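Kallikrein-10 (Homo sapiens, PDB 5LPE) is a secreted, zymogen-like serine protease of the kallikrein subfamily that is inhibited by zinc and has a tumour-suppressor role in breast and prostate cancer. Local coordinates at residues A[48-53]-A[95-100]. Sequence-based numbering, arbitrary orientation.
Sequences KPLWAR and DLMLLK. With ZN (zinc ion), chain F.
Leu50 and Leu99 meet methyl to methyl, CD1 of Leu50 lying 3.6 Å from CD1 of Leu99, with the two side chains roughly perpendicular. The same Leu99 methyl also faces the stem of its partner, 4.1 Å from Leu50 CB. Met97 joins this apolar group more loosely: its chain runs extended to the sulfur, with CG anti to the backbone N (chi1 -180°), then bends at chi3 (54°), which brings CE to 4.4 Å from Leu50 CD1.

The sulfur has a different neighbour. The lysine and methionine chains run antiparallel, side by side; Met97 SD lies 3.7 Å from Lys48 CE and 3.9 Å from Lys48 NZ, beside the charged end of the lysine, whose NZ is hydrogen-bonded to Ser73 OG on strand 66-75.

Leu50, Leu99 and Met97 lie inside the N-terminal beta-barrel of the trypsin-like fold, with Lys48 at the margin of the group. Strand 66-75 separates strands 51-54 and 97-101 in the sheet; Lys48 and Leu50, next to the former, meet Met97 and Leu99 of the latter through side chains. Leu21 of strand 18-23 also touches Leu99.

The only metal bond from either segment is made by Asp95, just ahead of strand 97-101: its OD2 binds the zinc ion at 2.1 Å, alongside Asp92, and is also hydrogen-bonded to Ser202 OG. His44 ND1 is the third ligand; the metal thus bridges two of the three residues assigned by similarity to the charge relay system, consistent with inhibition. Beyond this site, the contact combines dispersion between the methyls of Leu50, Leu99 and Met97 with a sulfur beside an ammonium hydrogen-bonded to Ser73.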
loop_
_atom_site.group_PDB
_atom_site.type_symbol
_atom_site.label_atom_id
_atom_site.label_comp_id
_atom_site.label_asym_id
_atom_site.label_seq_id
_atom_site.Cartn_x
_atom_site.Cartn_y
_atom_site.Cartn_z
ATOM N N LYS A 48 -13.144 4.203 -9.673
ATOM C CA LYS A 48 -12.989 3.499 -10.954
ATOM C C LYS A 48 -13.547 4.320 -12.112
ATOM O O LYS A 48 -14.407 5.173 -11.907
ATOM C CB LYS A 48 -13.672 2.122 -10.898
ATOM C CG LYS A 48 -12.705 0.955 -10.780
ATOM C CD LYS A 48 -13.401 -0.300 -10.292
ATOM C CE LYS A 48 -13.233 -0.476 -8.789
ATOM N NZ LYS A 48 -13.983 -1.646 -8.239
ATOM N N PRO A 49 -13.075 4.073 -13.343
ATOM C CA PRO A 49 -12.012 3.172 -13.806
ATOM C C PRO A 49 -10.614 3.688 -13.518
ATOM O O PRO A 49 -10.441 4.902 -13.373
ATOM C CB PRO A 49 -12.245 3.107 -15.313
ATOM C CG PRO A 49 -13.021 4.335 -15.633
ATOM C CD PRO A 49 -13.880 4.588 -14.462
ATOM N N LEU A 50 -9.636 2.778 -13.472
ATOM C CA LEU A 50 -8.262 3.109 -13.121
ATOM C C LEU A 50 -7.293 2.588 -14.173
ATOM O O LEU A 50 -7.625 1.718 -14.984
ATOM C CB LEU A 50 -7.877 2.527 -11.757
ATOM C CG LEU A 50 -8.498 3.148 -10.514
ATOM C CD1 LEU A 50 -7.861 2.562 -9.268
ATOM C CD2 LEU A 50 -8.347 4.658 -10.542
ATOM N N TRP A 51 -6.074 3.126 -14.141
ATOM C CA TRP A 51 -4.987 2.576 -14.931
ATOM C C TRP A 51 -3.677 2.757 -14.172
ATOM O O TRP A 51 -3.505 3.718 -13.420
ATOM C CB TRP A 51 -4.924 3.206 -16.330
ATOM C CG TRP A 51 -4.792 4.700 -16.387
ATOM C CD1 TRP A 51 -5.803 5.618 -16.296
ATOM C CD2 TRP A 51 -3.581 5.456 -16.594
ATOM N NE1 TRP A 51 -5.293 6.895 -16.410
ATOM C CE2 TRP A 51 -3.935 6.823 -16.602
ATOM C CE3 TRP A 51 -2.236 5.110 -16.764
ATOM C CZ2 TRP A 51 -2.991 7.844 -16.765
ATOM C CZ3 TRP A 51 -1.297 6.135 -16.931
ATOM C CH2 TRP A 51 -1.684 7.481 -16.926
ATOM N N ALA A 52 -2.750 1.826 -14.394
ATOM C CA ALA A 52 -1.611 1.598 -13.515
ATOM C C ALA A 52 -0.303 1.852 -14.249
ATOM O O ALA A 52 -0.013 1.194 -15.256
ATOM C CB ALA A 52 -1.632 0.167 -12.974
ATOM N N ARG A 53 0.496 2.785 -13.725
ATOM C CA ARG A 53 1.876 2.978 -14.153
ATOM C C ARG A 53 2.784 2.206 -13.204
ATOM O O ARG A 53 2.807 2.486 -12.003
ATOM C CB ARG A 53 2.259 4.456 -14.166
ATOM C CG ARG A 53 3.509 4.715 -15.004
ATOM C CD ARG A 53 3.953 6.172 -15.027
ATOM N NE ARG A 53 5.285 6.312 -14.447
ATOM C CZ ARG A 53 5.517 6.718 -13.201
ATOM N NH1 ARG A 53 6.766 6.806 -12.751
ATOM N NH2 ARG A 53 4.501 7.044 -12.407
ATOM N N ASP A 95 -10.576 -2.441 3.705
ATOM C CA ASP A 95 -10.465 -1.783 2.405
ATOM C C ASP A 95 -9.216 -2.327 1.733
ATOM O O ASP A 95 -8.097 -1.882 1.984
ATOM C CB ASP A 95 -10.473 -0.255 2.488
ATOM C CG ASP A 95 -9.450 0.308 3.433
ATOM O OD1 ASP A 95 -8.909 -0.460 4.262
ATOM O OD2 ASP A 95 -9.212 1.541 3.355
ATOM N N LEU A 96 -9.468 -3.231 0.795
ATOM C CA LEU A 96 -8.511 -3.943 -0.027
ATOM C C LEU A 96 -9.190 -4.127 -1.368
ATOM O O LEU A 96 -10.380 -4.434 -1.425
ATOM C CB LEU A 96 -8.158 -5.307 0.563
ATOM C CG LEU A 96 -6.714 -5.502 0.990
ATOM C CD1 LEU A 96 -6.305 -4.365 1.882
ATOM C CD2 LEU A 96 -6.589 -6.839 1.684
ATOM N N MET A 97 -8.447 -3.928 -2.438
ATOM C CA MET A 97 -9.015 -4.095 -3.764
ATOM C C MET A 97 -7.912 -4.665 -4.640
ATOM O O MET A 97 -6.762 -4.210 -4.573
ATOM C CB MET A 97 -9.539 -2.756 -4.295
ATOM C CG MET A 97 -10.156 -2.794 -5.653
ATOM S SD MET A 97 -10.715 -1.161 -6.230
ATOM C CE MET A 97 -9.248 -0.168 -6.051
ATOM N N LEU A 98 -8.249 -5.681 -5.424
ATOM C CA LEU A 98 -7.303 -6.269 -6.354
ATOM C C LEU A 98 -7.632 -5.751 -7.745
ATOM O O LEU A 98 -8.775 -5.863 -8.206
ATOM C CB LEU A 98 -7.317 -7.798 -6.272
ATOM C CG LEU A 98 -6.459 -8.244 -5.078
ATOM C CD1 LEU A 98 -6.766 -9.641 -4.604
ATOM C CD2 LEU A 98 -4.972 -8.104 -5.417
ATOM N N LEU A 99 -6.643 -5.129 -8.378
ATOM C CA LEU A 99 -6.760 -4.605 -9.731
ATOM C C LEU A 99 -6.081 -5.569 -10.693
ATOM O O LEU A 99 -4.900 -5.897 -10.519
ATOM C CB LEU A 99 -6.127 -3.218 -9.827
ATOM C CG LEU A 99 -6.921 -2.129 -9.108
ATOM C CD1 LEU A 99 -6.668 -0.782 -9.729
ATOM C CD2 LEU A 99 -8.412 -2.424 -9.115
ATOM N N LYS A 100 -6.812 -6.020 -11.703
ATOM C CA LYS A 100 -6.204 -6.859 -12.721
ATOM C C LYS A 100 -5.697 -5.999 -13.874
ATOM O O LYS A 100 -6.427 -5.151 -14.389
ATOM C CB LYS A 100 -7.184 -7.907 -13.230
ATOM C CG LYS A 100 -6.474 -9.000 -14.016
ATOM C CD LYS A 100 -7.324 -9.494 -15.151
ATOM C CE LYS A 100 -7.032 -10.948 -15.438
ATOM N NZ LYS A 100 -5.582 -11.184 -15.465
HETATM ZN ZN ZN F . -9.988 3.419 3.021
#